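Local structure of aspartate-semialdehyde dehydrogenase 2 (Vibrio cholerae, 2R00) at residues F99-D104 with V217-K222; I105-P110 with I125-N130. The protein catalyses the NADPH-dependent reductive dephosphorylation of L-aspartyl-4-phosphate to L-aspartate-semialdehyde, a step on the way to lysine and methionine. One frame throughout, in Å; residues are numbered along the deposited sequence.

Interaction 1. Residues F99-D104 with V217-K222; sequences FRYDYD and VWETQK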
loop_
_atom_site.group_PDB
_atom_site.type_symbol
_atom_site.label_atom_id
_atom_site.label_comp_id
_atom_site.label_asym_id
_atom_site.label_seq_id
_atom_site.Cartn_x
_atom_site.Cartn_y
_atom_site.Cartn_z
ATOM N N PHE A 99 3.043 -24.739 13.812
ATOM C CA PHE A 99 1.792 -25.534 13.899
ATOM C C PHE A 99 0.548 -24.888 13.303
ATOM O O PHE A 99 -0.549 -25.446 13.397
ATOM C CB PHE A 99 1.480 -25.914 15.346
ATOM C CG PHE A 99 2.494 -26.807 15.971
ATOM C CD1 PHE A 99 2.525 -28.160 15.672
ATOM C CD2 PHE A 99 3.410 -26.298 16.886
ATOM C CE1 PHE A 99 3.478 -28.996 16.256
ATOM C CE2 PHE A 99 4.354 -27.125 17.486
ATOM C CZ PHE A 99 4.395 -28.473 17.168
ATOM N N ARG A 100 0.706 -23.723 12.680
ATOM C CA ARG A 100 -0.461 -22.965 12.189
ATOM C C ARG A 100 -1.274 -23.701 11.122
ATOM O O ARG A 100 -2.461 -23.459 10.996
ATOM C CB ARG A 100 -0.045 -21.595 11.636
ATOM C CG ARG A 100 0.589 -20.649 12.646
ATOM C CD ARG A 100 0.843 -19.282 12.039
ATOM N NE ARG A 100 1.515 -18.421 13.012
ATOM C CZ ARG A 100 2.448 -17.522 12.716
ATOM N NH1 ARG A 100 2.834 -17.346 11.461
ATOM N NH2 ARG A 100 2.999 -16.804 13.687
ATOM N N TYR A 101 -0.631 -24.577 10.350
ATOM C CA TYR A 101 -1.256 -25.177 9.142
ATOM C C TYR A 101 -1.633 -26.640 9.367
ATOM O O TYR A 101 -2.187 -27.284 8.478
ATOM C CB TYR A 101 -0.350 -24.971 7.888
ATOM C CG TYR A 101 0.200 -23.564 7.882
ATOM C CD1 TYR A 101 1.474 -23.290 8.385
ATOM C CD2 TYR A 101 -0.592 -22.490 7.462
ATOM C CE1 TYR A 101 1.955 -21.984 8.441
ATOM C CE2 TYR A 101 -0.115 -21.178 7.519
ATOM C CZ TYR A 101 1.152 -20.937 8.018
ATOM O OH TYR A 101 1.620 -19.647 8.081
ATOM N N ASP A 102 -1.345 -27.148 10.566
ATOM C CA ASP A 102 -1.709 -28.512 10.947
ATOM C C ASP A 102 -3.226 -28.654 11.034
ATOM O O ASP A 102 -3.885 -27.923 11.773
ATOM C CB ASP A 102 -1.044 -28.925 12.269
ATOM C CG ASP A 102 0.456 -29.162 12.121
ATOM O OD1 ASP A 102 1.193 -28.167 12.056
ATOM O OD2 ASP A 102 0.895 -30.336 12.052
ATOM N N TYR A 103 -3.759 -29.602 10.266
ATOM C CA TYR A 103 -5.198 -29.815 10.148
ATOM C C TYR A 103 -5.893 -29.960 11.502
ATOM O O TYR A 103 -6.984 -29.434 11.705
ATOM C CB TYR A 103 -5.460 -31.056 9.293
ATOM C CG TYR A 103 -6.922 -31.418 9.114
ATOM C CD1 TYR A 103 -7.761 -30.630 8.343
ATOM C CD2 TYR A 103 -7.448 -32.571 9.704
ATOM C CE1 TYR A 103 -9.097 -30.966 8.164
ATOM C CE2 TYR A 103 -8.786 -32.919 9.530
ATOM C CZ TYR A 103 -9.598 -32.107 8.758
ATOM O OH TYR A 103 -10.924 -32.438 8.577
ATOM N N ASP A 104 -5.234 -30.664 12.413
ATOM C CA ASP A 104 -5.785 -31.005 13.716
ATOM C C ASP A 104 -5.557 -29.961 14.822
ATOM O O ASP A 104 -5.987 -30.158 15.964
ATOM C CB ASP A 104 -5.240 -32.369 14.153
ATOM C CG ASP A 104 -3.692 -32.497 14.006
ATOM O OD1 ASP A 104 -3.043 -31.778 13.195
ATOM O OD2 ASP A 104 -3.139 -33.374 14.700
ATOM N N VAL A 217 -3.020 -16.513 2.975
ATOM C CA VAL A 217 -4.227 -17.098 2.415
ATOM C C VAL A 217 -4.714 -18.235 3.295
ATOM O O VAL A 217 -5.872 -18.273 3.678
ATOM C CB VAL A 217 -3.980 -17.658 0.991
ATOM C CG1 VAL A 217 -5.234 -18.361 0.476
ATOM C CG2 VAL A 217 -3.544 -16.555 0.029
ATOM N N TRP A 218 -3.810 -19.156 3.613
ATOM C CA TRP A 218 -4.158 -20.366 4.345
ATOM C C TRP A 218 -4.574 -20.063 5.781
ATOM O O TRP A 218 -5.540 -20.653 6.284
ATOM C CB TRP A 218 -3.001 -21.374 4.301
ATOM C CG TRP A 218 -2.658 -21.822 2.898
ATOM C CD1 TRP A 218 -3.533 -21.991 1.846
ATOM C CD2 TRP A 218 -1.362 -22.183 2.402
ATOM N NE1 TRP A 218 -2.848 -22.413 0.724
ATOM C CE2 TRP A 218 -1.521 -22.554 1.040
ATOM C CE3 TRP A 218 -0.080 -22.240 2.975
ATOM C CZ2 TRP A 218 -0.447 -22.958 0.243
ATOM C CZ3 TRP A 218 0.996 -22.642 2.170
ATOM C CH2 TRP A 218 0.801 -22.989 0.821
ATOM N N GLU A 219 -3.866 -19.140 6.431
ATOM C CA GLU A 219 -4.279 -18.662 7.758
ATOM C C GLU A 219 -5.672 -18.019 7.741
ATOM O O GLU A 219 -6.493 -18.311 8.597
ATOM C CB GLU A 219 -3.240 -17.701 8.352
ATOM C CG GLU A 219 -1.905 -18.372 8.704
ATOM C CD GLU A 219 -0.944 -17.458 9.459
ATOM O OE1 GLU A 219 -1.399 -16.646 10.282
ATOM O OE2 GLU A 219 0.287 -17.579 9.249
ATOM N N THR A 220 -5.925 -17.151 6.766
ATOM C CA THR A 220 -7.199 -16.424 6.649
ATOM C C THR A 220 -8.398 -17.355 6.438
ATOM O O THR A 220 -9.435 -17.220 7.106
ATOM C CB THR A 220 -7.119 -15.370 5.515
ATOM O OG1 THR A 220 -6.133 -14.394 5.869
ATOM C CG2 THR A 220 -8.450 -14.672 5.293
ATOM N N GLN A 221 -8.236 -18.306 5.517
ATOM C CA GLN A 221 -9.265 -19.307 5.225
ATOM C C GLN A 221 -9.545 -20.240 6.404
ATOM O O GLN A 221 -10.701 -20.624 6.630
ATOM C CB GLN A 221 -8.866 -20.124 3.994
ATOM C CG GLN A 221 -8.924 -19.334 2.687
ATOM C CD GLN A 221 -8.451 -20.138 1.489
ATOM O OE1 GLN A 221 -7.723 -21.128 1.629
ATOM N NE2 GLN A 221 -8.848 -19.706 0.299
ATOM N N LYS A 222 -8.486 -20.623 7.123
ATOM C CA LYS A 222 -8.606 -21.442 8.333
ATOM C C LYS A 222 -9.378 -20.721 9.441
ATOM O O LYS A 222 -10.314 -21.283 10.017
ATOM C CB LYS A 222 -7.225 -21.862 8.852
ATOM C CG LYS A 222 -7.249 -22.817 10.040
ATOM C CD LYS A 222 -5.889 -23.482 10.259
ATOM C CE LYS A 222 -5.942 -24.603 11.308
ATOM N NZ LYS A 222 -4.640 -25.383 11.347
HETATM O O HOH W 1 -4.609 -26.398 8.741
#
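Lys222, with CG anti to the backbone N (chi1 -175°) and an extended chain, reaches from helix 211-223 to backbone oxygens of Arg100 and Asp102; Glu219, with CG anti to its carbonyl carbon (chi1 -67°), instead sends its carboxylate to the side chains of Arg100 and Tyr101. Lys222 NZ donates to Arg100 O at 2.9 Å and Asp102 O at 2.7 Å, standing above both carbonyl planes, and to Ile105 O. A water 2.8 Å from Lys222 NZ leads weakly on to Tyr101 O. Four oxygens exceed three N-H, so at least one hydrogen is probably shared. Arg100 O, Asp102 O and the water-linked Tyr101 O belong to a type I beta turn, Phe99 to Asp102, of the nucleotide-binding domain, and the lysine ties it to a helix of the dimerisation domain. Glu219 OE2 takes a weak hydrogen bond from Tyr101 OH at 2.7 Å and a weak salt bridge from Arg100 NH1 at 3.4 Å, the guanidinium and carboxylate planes 52° apart. Stronger partners lie outside: Asn128 O for Arg100 NE, Lys215 for Tyr101 OH, Asn130 N for Glu219 OE1. Trp218 CB touches Tyr101 CD2 at 4.1 Å, the side chains crossing at about a right angle.

Interaction 2. Residues I105-P110 with I125-N130; sequences IPLVVP and IIANPN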
loop_
_atom_site.group_PDB
_atom_site.type_symbol
_atom_site.label_atom_id
_atom_site.label_comp_id
_atom_site.label_asym_id
_atom_site.label_seq_id
_atom_site.Cartn_x
_atom_site.Cartn_y
_atom_site.Cartn_z
ATOM N N ILE A 105 -4.897 -28.857 14.484
ATOM C CA ILE A 105 -4.528 -27.848 15.485
ATOM C C ILE A 105 -5.264 -26.547 15.185
ATOM O O ILE A 105 -5.168 -26.037 14.065
ATOM C CB ILE A 105 -2.985 -27.642 15.547
ATOM C CG1 ILE A 105 -2.312 -28.935 16.052
ATOM C CG2 ILE A 105 -2.619 -26.399 16.416
ATOM C CD1 ILE A 105 -0.773 -28.935 16.082
ATOM N N PRO A 106 -6.025 -26.021 16.174
ATOM C CA PRO A 106 -6.751 -24.773 15.963
ATOM C C PRO A 106 -5.820 -23.567 15.828
ATOM O O PRO A 106 -4.804 -23.483 16.521
ATOM C CB PRO A 106 -7.590 -24.634 17.244
ATOM C CG PRO A 106 -6.805 -25.372 18.285
ATOM C CD PRO A 106 -6.240 -26.553 17.536
ATOM N N LEU A 107 -6.184 -22.644 14.938
ATOM C CA LEU A 107 -5.459 -21.384 14.747
ATOM C C LEU A 107 -6.394 -20.245 15.135
ATOM O O LEU A 107 -7.377 -19.998 14.446
ATOM C CB LEU A 107 -5.049 -21.235 13.278
ATOM C CG LEU A 107 -4.386 -19.930 12.807
ATOM C CD1 LEU A 107 -2.998 -19.802 13.465
ATOM C CD2 LEU A 107 -4.268 -19.894 11.272
ATOM N N VAL A 108 -6.081 -19.540 16.221
ATOM C CA VAL A 108 -7.117 -18.770 16.916
ATOM C C VAL A 108 -6.877 -17.263 17.021
ATOM O O VAL A 108 -5.826 -16.828 17.462
ATOM C CB VAL A 108 -7.407 -19.369 18.329
ATOM C CG1 VAL A 108 -8.414 -18.525 19.082
ATOM C CG2 VAL A 108 -7.890 -20.832 18.201
ATOM N N VAL A 109 -7.878 -16.492 16.593
ATOM C CA VAL A 109 -8.030 -15.076 16.934
ATOM C C VAL A 109 -9.311 -14.982 17.788
ATOM O O VAL A 109 -10.414 -15.200 17.272
ATOM C CB VAL A 109 -8.210 -14.192 15.664
ATOM C CG1 VAL A 109 -8.547 -12.739 16.049
ATOM C CG2 VAL A 109 -6.963 -14.249 14.768
ATOM N N PRO A 110 -9.165 -14.727 19.109
ATOM C CA PRO A 110 -10.299 -14.788 20.045
ATOM C C PRO A 110 -11.528 -13.933 19.721
ATOM O O PRO A 110 -12.617 -14.291 20.136
ATOM C CB PRO A 110 -9.676 -14.370 21.384
ATOM C CG PRO A 110 -8.256 -14.748 21.256
ATOM C CD PRO A 110 -7.908 -14.445 19.824
ATOM N N ILE A 125 -2.171 -28.355 21.735
ATOM C CA ILE A 125 -1.554 -27.184 21.129
ATOM C C ILE A 125 -2.624 -26.328 20.460
ATOM O O ILE A 125 -3.541 -26.861 19.814
ATOM C CB ILE A 125 -0.457 -27.564 20.084
ATOM C CG1 ILE A 125 0.605 -28.489 20.690
ATOM C CG2 ILE A 125 0.238 -26.303 19.550
ATOM C CD1 ILE A 125 1.412 -29.239 19.641
ATOM N N ILE A 126 -2.502 -25.012 20.653
ATOM C CA ILE A 126 -3.270 -24.000 19.925
ATOM C C ILE A 126 -2.238 -23.076 19.257
ATOM O O ILE A 126 -1.274 -22.680 19.887
ATOM C CB ILE A 126 -4.148 -23.131 20.883
ATOM C CG1 ILE A 126 -5.063 -24.011 21.748
ATOM C CG2 ILE A 126 -4.970 -22.120 20.091
ATOM C CD1 ILE A 126 -5.619 -23.305 23.001
ATOM N N ALA A 127 -2.444 -22.742 17.989
ATOM C CA ALA A 127 -1.482 -21.923 17.237
ATOM C C ALA A 127 -1.914 -20.464 17.250
ATOM O O ALA A 127 -3.095 -20.170 17.050
ATOM C CB ALA A 127 -1.379 -22.434 15.812
ATOM N N ASN A 128 -0.957 -19.568 17.505
ATOM C CA ASN A 128 -1.164 -18.119 17.474
ATOM C C ASN A 128 -0.866 -17.692 16.044
ATOM O O ASN A 128 0.183 -18.063 15.521
ATOM C CB ASN A 128 -0.172 -17.437 18.441
ATOM C CG ASN A 128 -0.620 -16.039 18.911
ATOM O OD1 ASN A 128 0.165 -15.074 18.890
ATOM N ND2 ASN A 128 -1.848 -15.940 19.384
ATOM N N PRO A 129 -1.790 -16.954 15.387
ATOM C CA PRO A 129 -1.513 -16.552 14.008
ATOM C C PRO A 129 -0.484 -15.426 13.874
ATOM O O PRO A 129 -0.053 -14.833 14.868
ATOM C CB PRO A 129 -2.887 -16.085 13.473
ATOM C CG PRO A 129 -3.896 -16.496 14.499
ATOM C CD PRO A 129 -3.119 -16.492 15.813
ATOM N N ASN A 130 -0.111 -15.160 12.627
ATOM C CA ASN A 130 0.746 -14.054 12.267
ATOM C C ASN A 130 0.052 -12.740 12.629
ATOM O O ASN A 130 -1.157 -12.613 12.420
ATOM C CB ASN A 130 1.005 -14.138 10.760
ATOM C CG ASN A 130 2.182 -13.307 10.322
ATOM O OD1 ASN A 130 2.126 -12.085 10.340
ATOM N ND2 ASN A 130 3.264 -13.971 9.923
#
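Pro106 and Val108 are joined to Ala127 by two backbone hydrogen bonds that make a single beta bridge at Leu107. Ala127 N donates to Pro106 O at 2.9 Å, with an N-H...O angle of 173°, and Val108 N donates to Ala127 O at 3.2 Å. The two segments run in roughly the same direction, 43° apart, and the bonds fall on the residues flanking Leu107, as in a parallel pairing. Strand 125-127 is the last strand within the chain of the Rossmann-type sheet; Ile126 bonds to strand 91-94 on its other side, and the loop segment 105-110 lines the remaining edge. A CA-H...O contact from Leu107 CA to Ala127 O adds to the backbone pairing.

Apolar contacts surround the bridge. Val108 CG2 meets Ile126 CG2 at 3.7 Å, the two side chains crossing obliquely, while the Pro106 ring meets Ile126 CG1 at about a right angle. Ile105 CG2 lies near the methyl of Ala127. Leu107, its CG anti to the backbone N (chi1 174°), turns CD1 between Ala127 CB at 3.9 Å and Pro129 CG at 3.6 Å. Val109 CG2 touches the same Pro129 carbon. Glu219 and Ile223 of helix 211-223 also pack on Leu107 and Pro129.

Side-chain carbons also meet carbonyl oxygens: Ile105 CG2 touches Ile125 O, and Pro129 CD lies 3.2 Å from Val108 O.

Outside polar partners include Asn113, which binds Leu107 O and Val109 N, and Asn323, which binds Val108 O. With every touching residue buried, the nearly straight bonds satisfy Pro106 O, Ala127 N and O, and Val108 N in an interface whose side chains in contact are almost wholly hydrocarbon.

In the fold
Interactions 1 and 2 lie with their centres 9 Å apart and are joined by direct bonds. Arg100 NE lies 2.9 Å from Asn128 O and Glu219 OE1 lies 3.1 Å from Asn130 N, both probable hydrogen bonds, so the residues leading into helix 131-147, which begins with Cys131, are tied to both segments of interaction 1. Lys222 NZ lies 2.8 Å from Ile105 O, and Phe99 CD1 packs on Ile105 CD1 at 3.4 Å, where 99-104 runs straight on into 105-110. Arg100, predicted to bind phosphate, sits about 8 Å, side chain to side chain, from Cys131, the residue that forms the acyl-thioester intermediate. Together the two contacts connect the edge of the nucleotide-binding sheet, the turn that carries Arg100 and helix 211-223.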